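Local atomic coordinates of beta-mannosidase (Trichoderma harzianum, PDB entry 4CVU), a protein that probably hydrolyses beta-mannosidic bonds, releasing mannose from the non-reducing ends of oligosaccharides, as a fungal member of glycoside hydrolase family 2. Residues 174-179 and 500-505; 193-198 and 450-455. All coordinates share one frame; numbering follows the deposited sequence.

Interaction 1 (174-179 and 500-505); sequences HWPASV and GADPAT. With NA (sodium ion), chain B; NA (sodium ion), chain C; NAG (2-acetamido-2-deoxy-beta-D-glucopyranose), chain J.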
# COMPACT_ATOMS: atom_id res chain seq x y z
N HIS A 174 29.62 14.72 29.38
CA HIS A 174 29.62 14.65 27.93
C HIS A 174 30.75 13.75 27.47
O HIS A 174 31.75 13.59 28.17
CB HIS A 174 29.75 16.05 27.33
CG HIS A 174 28.59 16.92 27.66
ND1 HIS A 174 28.58 17.76 28.75
CD2 HIS A 174 27.37 17.03 27.08
CE1 HIS A 174 27.41 18.39 28.80
NE2 HIS A 174 26.65 17.94 27.82
N TRP A 175 30.55 13.15 26.30
CA TRP A 175 31.48 12.19 25.76
C TRP A 175 31.84 12.64 24.35
O TRP A 175 31.10 13.44 23.74
CB TRP A 175 30.81 10.80 25.68
CG TRP A 175 30.51 10.15 26.97
CD1 TRP A 175 31.26 9.20 27.60
CD2 TRP A 175 29.37 10.37 27.80
NE1 TRP A 175 30.67 8.82 28.77
CE2 TRP A 175 29.50 9.51 28.92
CE3 TRP A 175 28.25 11.21 27.72
CZ2 TRP A 175 28.56 9.48 29.94
CZ3 TRP A 175 27.31 11.17 28.75
CH2 TRP A 175 27.47 10.31 29.85
N PRO A 176 32.95 12.10 23.82
CA PRO A 176 33.30 12.35 22.42
C PRO A 176 32.18 11.91 21.48
O PRO A 176 31.43 10.99 21.79
CB PRO A 176 34.56 11.50 22.20
CG PRO A 176 35.10 11.28 23.55
CD PRO A 176 33.95 11.28 24.50
N ALA A 177 32.09 12.60 20.35
CA ALA A 177 31.05 12.38 19.37
C ALA A 177 31.01 10.91 18.90
O ALA A 177 29.94 10.35 18.74
CB ALA A 177 31.27 13.32 18.18
N SER A 178 32.17 10.29 18.72
CA SER A 178 32.24 8.92 18.25
C SER A 178 31.65 7.92 19.27
O SER A 178 31.17 6.85 18.88
CB SER A 178 33.68 8.53 17.86
OG SER A 178 34.55 8.56 18.97
N VAL A 179 31.67 8.28 20.55
CA VAL A 179 31.16 7.44 21.63
C VAL A 179 29.62 7.52 21.72
O VAL A 179 28.98 6.53 22.02
CB VAL A 179 31.82 7.80 22.97
CG1 VAL A 179 31.18 7.05 24.13
CG2 VAL A 179 33.32 7.49 22.94
N GLY A 500 40.66 5.62 21.98
CA GLY A 500 41.10 6.33 20.82
C GLY A 500 40.63 7.77 20.74
O GLY A 500 41.35 8.63 20.35
N ALA A 501 39.39 8.01 21.08
CA ALA A 501 38.78 9.31 20.85
C ALA A 501 39.23 10.34 21.88
O ALA A 501 39.34 11.51 21.55
CB ALA A 501 37.27 9.20 20.85
N ASP A 502 39.46 9.92 23.12
CA ASP A 502 39.89 10.84 24.19
C ASP A 502 40.79 10.13 25.19
O ASP A 502 40.33 9.76 26.26
CB ASP A 502 38.67 11.43 24.90
CG ASP A 502 39.00 12.63 25.79
OD1 ASP A 502 40.16 12.80 26.23
OD2 ASP A 502 38.08 13.41 26.07
N PRO A 503 42.06 9.90 24.82
CA PRO A 503 43.00 9.13 25.63
C PRO A 503 43.15 9.65 27.06
O PRO A 503 43.28 8.85 28.00
CB PRO A 503 44.34 9.29 24.89
CG PRO A 503 43.99 9.68 23.50
CD PRO A 503 42.62 10.28 23.51
N ALA A 504 43.12 10.97 27.24
CA ALA A 504 43.38 11.55 28.56
C ALA A 504 42.26 11.23 29.56
O ALA A 504 42.53 11.00 30.73
CB ALA A 504 43.57 13.06 28.45
N THR A 505 41.01 11.22 29.09
CA THR A 505 39.86 10.96 29.94
C THR A 505 39.49 9.45 30.03
O THR A 505 38.67 9.04 30.83
CB THR A 505 38.66 11.75 29.41
OG1 THR A 505 39.04 13.13 29.20
CG2 THR A 505 37.49 11.73 30.39
NA NA B . 39.37 14.65 27.90
NA NA C . 42.94 11.94 32.99
C1 NAG J . 24.82 18.05 24.03
C2 NAG J . 24.73 18.43 22.57
C3 NAG J . 25.95 19.14 22.02
C4 NAG J . 26.45 20.26 22.94
C5 NAG J . 26.44 19.82 24.40
C6 NAG J . 26.78 21.00 25.33
C7 NAG J . 23.34 17.07 21.13
C8 NAG J . 23.28 15.80 20.33
N2 NAG J . 24.50 17.25 21.76
O3 NAG J . 25.57 19.67 20.77
O4 NAG J . 27.79 20.54 22.58
O5 NAG J . 25.19 19.22 24.76
O6 NAG J . 25.73 21.28 26.23
O7 NAG J . 22.36 17.84 21.18
O HOH W 1 41.13 10.25 33.38

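Interaction 2 (193-198 and 450-455); sequences KEQNDF and SDTLYP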
# COMPACT_ATOMS: atom_id res chain seq x y z
N LYS A 193 15.31 3.77 28.89
CA LYS A 193 14.27 3.42 27.91
C LYS A 193 14.99 2.55 26.90
O LYS A 193 16.23 2.65 26.67
CB LYS A 193 13.66 4.69 27.25
CG LYS A 193 12.57 4.45 26.18
CD LYS A 193 11.77 5.72 25.87
CE LYS A 193 10.78 5.59 24.69
NZ LYS A 193 10.20 4.23 24.55
N GLU A 194 14.21 1.66 26.31
CA GLU A 194 14.68 0.67 25.35
C GLU A 194 15.42 1.44 24.30
O GLU A 194 14.91 2.31 23.65
CB GLU A 194 13.46 -0.11 24.80
CG GLU A 194 13.69 -0.98 23.59
CD GLU A 194 12.49 -1.86 23.20
OE1 GLU A 194 11.55 -1.32 22.67
OE2 GLU A 194 12.50 -3.06 23.39
N GLN A 195 16.71 1.14 24.16
CA GLN A 195 17.54 1.94 23.35
C GLN A 195 17.19 1.95 21.87
O GLN A 195 17.37 2.96 21.25
CB GLN A 195 19.02 1.61 23.60
CG GLN A 195 19.42 1.76 25.04
CD GLN A 195 19.76 3.17 25.48
OE1 GLN A 195 20.92 3.62 25.39
NE2 GLN A 195 18.77 3.88 26.03
N ASN A 196 16.72 0.85 21.31
CA ASN A 196 16.38 0.78 19.95
C ASN A 196 15.17 1.62 19.57
O ASN A 196 14.95 1.83 18.43
CB ASN A 196 16.26 -0.62 19.41
CG ASN A 196 15.12 -1.37 19.98
OD1 ASN A 196 15.20 -1.94 21.04
ND2 ASN A 196 14.01 -1.32 19.27
N ASP A 197 14.48 2.14 20.55
CA ASP A 197 13.33 3.02 20.33
C ASP A 197 13.71 4.35 19.67
O ASP A 197 12.86 5.04 19.15
CB ASP A 197 12.66 3.28 21.65
CG ASP A 197 11.93 2.12 22.19
OD1 ASP A 197 12.00 1.03 21.62
OD2 ASP A 197 11.23 2.31 23.20
N PHE A 198 14.99 4.70 19.72
CA PHE A 198 15.53 5.86 19.05
C PHE A 198 16.22 5.53 17.72
O PHE A 198 16.99 6.36 17.19
CB PHE A 198 16.50 6.60 19.98
CG PHE A 198 15.92 6.86 21.34
CD1 PHE A 198 14.99 7.87 21.51
CD2 PHE A 198 16.23 6.04 22.41
CE1 PHE A 198 14.42 8.07 22.76
CE2 PHE A 198 15.65 6.22 23.64
CZ PHE A 198 14.75 7.26 23.82
N SER A 450 23.80 -0.54 25.73
CA SER A 450 24.13 -1.00 24.38
C SER A 450 24.79 0.02 23.42
O SER A 450 24.22 1.05 23.09
CB SER A 450 22.84 -1.60 23.76
OG SER A 450 23.08 -2.13 22.47
N ASP A 451 26.03 -0.29 23.01
CA ASP A 451 26.71 0.39 21.94
C ASP A 451 26.89 1.90 22.18
O ASP A 451 26.86 2.72 21.26
CB ASP A 451 25.94 0.15 20.63
CG ASP A 451 26.77 0.43 19.40
OD1 ASP A 451 28.03 0.41 19.48
OD2 ASP A 451 26.16 0.70 18.33
N THR A 452 27.08 2.25 23.44
CA THR A 452 27.49 3.59 23.82
C THR A 452 27.94 3.48 25.26
O THR A 452 27.78 2.43 25.90
CB THR A 452 26.36 4.61 23.66
OG1 THR A 452 26.88 5.96 23.74
CG2 THR A 452 25.25 4.37 24.67
N LEU A 453 28.53 4.57 25.76
CA LEU A 453 28.94 4.65 27.16
C LEU A 453 27.90 5.46 27.90
O LEU A 453 27.20 6.24 27.29
CB LEU A 453 30.34 5.26 27.30
CG LEU A 453 31.47 4.43 26.68
CD1 LEU A 453 32.83 5.05 26.98
CD2 LEU A 453 31.47 2.98 27.14
N TYR A 454 27.80 5.25 29.22
CA TYR A 454 26.68 5.72 29.99
C TYR A 454 27.10 6.59 31.19
O TYR A 454 28.28 6.54 31.62
CB TYR A 454 25.85 4.52 30.48
CG TYR A 454 25.06 3.88 29.36
CD1 TYR A 454 25.63 2.92 28.55
CD2 TYR A 454 23.76 4.27 29.11
CE1 TYR A 454 24.92 2.36 27.52
CE2 TYR A 454 23.03 3.73 28.08
CZ TYR A 454 23.60 2.75 27.29
OH TYR A 454 22.90 2.24 26.21
N PRO A 455 26.15 7.37 31.71
CA PRO A 455 26.40 8.15 32.95
C PRO A 455 26.66 7.25 34.15
O PRO A 455 26.28 6.08 34.15
CB PRO A 455 25.10 8.94 33.15
CG PRO A 455 24.41 8.92 31.84
CD PRO A 455 24.78 7.61 31.22

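Interaction 1 (174-179 and 500-505)
The pyrrolidine ring of Pro176 meets the end of helix 490-501 through two of its carbons: CB lies 3.8 Å from Ala501 CB, and CG lies 3.8 Å from Asp502 CB. The proline and aspartate side chains cross at about a right angle, and the ring meets Asp502 at its CB. The carboxylate is turned elsewhere: with Asp502 CG anti to the backbone N (chi1 -166°), Asp502 OD1 and OD2 both bind a sodium ion, OD1 at 2.6 Å. Thr505 OG1 is modelled as a third ligand, at a doubtfully short 2.0 Å. A weak bond from Thr505 N also reaches Asp502 OD1. Beyond the proline, Ser178 OG sits 3.4 Å from Ala501 CB, a polar atom against a methyl group with no hydrogen bond between the segments. His174 faces another way, its ring meeting an attached N-acetylglucosamine obliquely, NE2 3.6 Å from the sugar O5, while NE2 is hydrogen-bonded to Asn167 O. A leucine in its place would probably leave Asn167 O without that partner and cost the sugar its imidazole neighbour. This is a surface contact between the galactose-binding-like domain and a helix of the catalytic barrel. Its chemistry is divided: no polar bond crosses between the segments, whereas within 500-505 the sodium probably offsets the Asp502 carboxylate.

Interaction 2 (193-198 and 450-455)
Gln195 reaches across to Tyr454, joining the 3-10 segment 195-197 of the galactose-binding-like domain to the loop that follows strand 442-446 of the catalytic (beta/alpha)8 barrel usual in family 2 hydrolases. From the backbone, Gln195 CB heads for the other loop but stops 5.0 Å short of Ser450 CB. The next carbon, Gln195 CG, comes within 3.7 Å of Tyr454 OH, and there the chain bends (chi2 -82°), which swings the amide round to set its two ends to different work. Gln195 CD, the branch point, lies 3.4 Å from Tyr454 OH. NE2 turns back to its own segment and donates to Lys193 O at 2.9 Å, and it also bonds Arg188 O; two backbone carbonyls thus fix the rotation of the amide. OE1 goes on to the tyrosine and accepts a hydrogen bond from the phenol, Tyr454 OH to Gln195 OE1 being a short 2.5 Å. The donor stands above the carbonyl plane, 39° out of it, rather than on a lone pair. Seen from the tyrosine, OE1 lies at the ring edge, near the ring plane, 3.4 Å from Tyr454 CE2, with amide and ring planes 42° apart. Behind Gln195, Lys193 NZ forms salt bridges with Asp197 OD2 and with Asp113. The phenol oxygen is gripped twice: besides donating to Gln195 OE1, it accepts a bond from the backbone, Ser450 N to Tyr454 OH at 3.0 Å.

In the fold
The two contacts join the same parts of the enzyme at different depths: interaction 1 lies on the surface and interaction 2 is buried, their centres 17 Å apart. Along the chain interaction 2 is nested inside the loop closed by interaction 1. They touch directly. Val179 O is 2.8 Å from Thr452 OG1, probably a hydrogen bond, and Val179 CG1 packs 3.7 Å from Leu453 CG. Trp175 bridges as well, with CZ2 3.4 Å from Tyr454 O. Interaction 2 is the nearer to the probable active site, since Ser450 OG bonds Asn488, which by sequence appears to be the asparagine preceding the acid/base glutamate in this family.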